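Local coordinates for periplasmic binding protein (Veillonella parvula, PDB 4MO9) that probably captures a ferric siderophore or a related metal chelate in the periplasm and delivers it to an ABC transporter for import, at residues 47-53 / 319-323. Residues are numbered along the deposited sequence; the frame is centred on the assembly and turned at random.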
ATOM      1  N   GLY A  47       5.390  -5.887  -1.229  1.00 32.07           N
ATOM      2  CA  GLY A  47       5.273  -4.605  -0.563  1.00 31.32           C
ATOM      3  C   GLY A  47       4.519  -3.590  -1.397  1.00 32.92           C
ATOM      4  O   GLY A  47       4.433  -2.411  -1.014  1.00 32.32           O
ATOM      5  N   ALA A  48       3.982  -4.026  -2.536  1.00 28.35           N
ATOM      6  CA  ALA A  48       3.288  -3.117  -3.443  1.00 29.50           C
ATOM      7  C   ALA A  48       1.997  -3.719  -4.003  1.00 29.92           C
ATOM      8  O   ALA A  48       1.669  -3.531  -5.184  1.00 28.23           O
ATOM      9  CB  ALA A  48       4.216  -2.699  -4.580  1.00 32.45           C
ATOM     10  N   GLY A  49       1.254  -4.435  -3.165  1.00 28.38           N
ATOM     11  CA  GLY A  49      -0.006  -4.995  -3.632  1.00 27.68           C
ATOM     12  C   GLY A  49       0.111  -6.401  -4.183  1.00 26.90           C
ATOM     13  O   GLY A  49      -0.903  -7.019  -4.535  1.00 29.07           O
ATOM     14  N   GLY A  50       1.335  -6.926  -4.261  1.00 26.04           N
ATOM     15  CA  GLY A  50       1.528  -8.356  -4.496  1.00 25.83           C
ATOM     16  C   GLY A  50       1.242  -9.110  -3.202  1.00 24.75           C
ATOM     17  O   GLY A  50       0.959  -8.491  -2.173  1.00 28.66           O
ATOM     18  N   PRO A  51       1.349 -10.441  -3.218  1.00 26.08           N
ATOM     19  CA  PRO A  51       0.897 -11.224  -2.053  1.00 24.52           C
ATOM     20  C   PRO A  51       1.835 -11.211  -0.832  1.00 24.40           C
ATOM     21  O   PRO A  51       1.409 -11.683   0.216  1.00 26.56           O
ATOM     22  CB  PRO A  51       0.814 -12.648  -2.615  1.00 24.93           C
ATOM     23  CG  PRO A  51       1.891 -12.672  -3.669  1.00 26.51           C
ATOM     24  CD  PRO A  51       1.780 -11.309  -4.331  1.00 25.38           C
ATOM     25  N   PHE A  52       3.054 -10.681  -0.948  1.00 28.77           N
ATOM     26  CA  PHE A  52       4.048 -10.821   0.134  1.00 28.88           C
ATOM     27  C   PHE A  52       3.537 -10.556   1.551  1.00 28.15           C
ATOM     28  O   PHE A  52       3.685 -11.402   2.443  1.00 28.94           O
ATOM     29  CB  PHE A  52       5.284  -9.954  -0.118  1.00 29.68           C
ATOM     30  CG  PHE A  52       6.258  -9.969   1.031  1.00 33.61           C
ATOM     31  CD1 PHE A  52       6.308  -8.911   1.937  1.00 32.57           C
ATOM     32  CD2 PHE A  52       7.110 -11.056   1.219  1.00 34.45           C
ATOM     33  CE1 PHE A  52       7.197  -8.934   3.006  1.00 33.23           C
ATOM     34  CE2 PHE A  52       8.005 -11.087   2.288  1.00 35.52           C
ATOM     35  CZ  PHE A  52       8.044 -10.018   3.184  1.00 33.83           C
ATOM     36  N   PHE A  53       2.958  -9.382   1.784  1.00 28.37           N
ATOM     37  CA  PHE A  53       2.481  -9.061   3.131  1.00 25.17           C
ATOM     38  C   PHE A  53       1.336  -9.972   3.555  1.00 26.39           C
ATOM     39  O   PHE A  53       1.246 -10.356   4.721  1.00 28.06           O
ATOM     40  CB  PHE A  53       2.045  -7.605   3.232  1.00 24.48           C
ATOM     41  CG  PHE A  53       3.155  -6.672   3.623  1.00 27.63           C
ATOM     42  CD1 PHE A  53       3.533  -5.639   2.784  1.00 31.14           C
ATOM     43  CD2 PHE A  53       3.820  -6.833   4.828  1.00 29.45           C
ATOM     44  CE1 PHE A  53       4.558  -4.772   3.137  1.00 31.91           C
ATOM     45  CE2 PHE A  53       4.846  -5.962   5.192  1.00 33.49           C
ATOM     46  CZ  PHE A  53       5.214  -4.939   4.346  1.00 33.39           C
ATOM     47  N   ARG A 319      -3.119   0.213  -1.211  1.00 25.61           N
ATOM     48  CA  ARG A 319      -3.149  -0.995  -2.048  1.00 26.97           C
ATOM     49  C   ARG A 319      -2.475  -2.198  -1.380  1.00 25.60           C
ATOM     50  O   ARG A 319      -1.732  -2.956  -2.023  1.00 25.98           O
ATOM     51  CB  ARG A 319      -2.648  -0.736  -3.497  1.00 28.74           C
ATOM     52  CG  ARG A 319      -1.314   0.025  -3.677  1.00 33.29           C
ATOM     53  CD  ARG A 319      -0.072  -0.879  -3.557  1.00 35.74           C
ATOM     54  NE  ARG A 319       1.185  -0.154  -3.810  1.00 37.41           N
ATOM     55  CZ  ARG A 319       1.990   0.307  -2.855  1.00 43.21           C
ATOM     56  NH1 ARG A 319       1.676   0.127  -1.572  1.00 43.08           N
ATOM     57  NH2 ARG A 319       3.114   0.950  -3.172  1.00 43.53           N
ATOM     58  N   GLU A 320      -2.770  -2.388  -0.093  1.00 23.33           N
ATOM     59  CA  GLU A 320      -2.195  -3.503   0.659  1.00 28.21           C
ATOM     60  C   GLU A 320      -3.157  -4.080   1.679  1.00 29.42           C
ATOM     61  O   GLU A 320      -4.163  -3.449   2.045  1.00 25.84           O
ATOM     62  CB  GLU A 320      -0.897  -3.088   1.381  1.00 28.59           C
ATOM     63  CG  GLU A 320       0.402  -3.406   0.617  1.00 28.85           C
ATOM     64  CD  GLU A 320       0.615  -4.904   0.371  1.00 31.82           C
ATOM     65  OE1 GLU A 320      -0.144  -5.743   0.937  1.00 30.31           O
ATOM     66  OE2 GLU A 320       1.561  -5.251  -0.384  1.00 29.63           O
ATOM     67  N   VAL A 321      -2.809  -5.271   2.155  1.00 29.14           N
ATOM     68  CA  VAL A 321      -3.643  -6.000   3.100  1.00 30.26           C
ATOM     69  C   VAL A 321      -3.862  -5.210   4.390  1.00 32.25           C
ATOM     70  O   VAL A 321      -4.907  -5.360   5.036  1.00 31.80           O
ATOM     71  CB  VAL A 321      -3.054  -7.407   3.395  1.00 29.75           C
ATOM     72  CG1 VAL A 321      -1.684  -7.279   4.096  1.00 28.69           C
ATOM     73  CG2 VAL A 321      -4.026  -8.247   4.228  1.00 28.22           C
ATOM     74  N   PHE A 322      -2.899  -4.357   4.760  1.00 28.28           N
ATOM     75  CA  PHE A 322      -3.026  -3.582   5.989  1.00 30.05           C
ATOM     76  C   PHE A 322      -3.535  -2.140   5.777  1.00 30.68           C
ATOM     77  O   PHE A 322      -3.437  -1.310   6.692  1.00 30.94           O
ATOM     78  CB  PHE A 322      -1.696  -3.575   6.786  1.00 31.62           C
ATOM     79  CG  PHE A 322      -0.472  -3.227   5.958  1.00 33.14           C
ATOM     80  CD1 PHE A 322      -0.513  -2.211   5.000  1.00 33.20           C
ATOM     81  CD2 PHE A 322       0.732  -3.908   6.152  1.00 35.10           C
ATOM     82  CE1 PHE A 322       0.612  -1.893   4.239  1.00 32.66           C
ATOM     83  CE2 PHE A 322       1.866  -3.593   5.397  1.00 33.39           C
ATOM     84  CZ  PHE A 322       1.803  -2.585   4.436  1.00 35.87           C
ATOM     85  N   ASP A 323      -4.076  -1.836   4.592  1.00 31.55           N
ATOM     86  CA  ASP A 323      -4.420  -0.440   4.274  1.00 30.97           C
ATOM     87  C   ASP A 323      -5.675   0.098   4.965  1.00 32.78           C
ATOM     88  O   ASP A 323      -6.033   1.263   4.774  1.00 29.65           O
ATOM     89  CB  ASP A 323      -4.403  -0.131   2.751  1.00 24.73           C
ATOM     90  CG  ASP A 323      -5.626  -0.652   1.995  1.00 28.36           C
ATOM     91  OD1 ASP A 323      -6.671  -1.030   2.591  1.00 27.66           O
ATOM     92  OD2 ASP A 323      -5.537  -0.692   0.744  1.00 29.46           O
TER
HETATM   93  O   HOH W   1       3.008  -7.403  -0.509  1.00 24.86           O
HETATM   94  O   HOH W   2       1.582  -0.797  -6.522  1.00 47.08           O
HETATM   95  O   HOH W   3      -0.177  -8.488   0.383  1.00 26.83           O
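Gly49 and Glu320 pack together beside the ligand pocket, where, consistent with the two-lobed fold of periplasmic binding proteins, the loop leading into helix 52-59 of one lobe meets the Glu320–Asp323 type I turn of the other. The polar part centres on the buried carboxylate of Glu320. Gly49 N donates to Glu320 OE2 over 2.9 Å, coming in 55° out of the carboxylate plane, while Val321 N is held 3.0 Å from Glu320 OE1 on its anti lone pair. These two bonds, one to each oxygen, restrict the group's rotation. One water receives the N-H groups of Gly47 and Phe53, contacts Gly50 O and lies 2.6 Å from Glu320 OE2; a second lies between Gly50 O and Glu320 OE1.

Beside this network, Arg319, its chain bent at chi2 (83°), lays its guanidinium over Ala48 CA, which sits 3.6 Å above the plane. Ala48 also touches the bound trimethylamine oxide, and Arg319 covers its backbone.

Apolar contact comes from Phe53, whose CB meets Val321 CG1 at 3.8 Å. Phe322 turns its edge to the Phe53 ring in an edge-to-face pair, planes at 58°, with Phe322 CE2 3.5 Å above the centre of that ring.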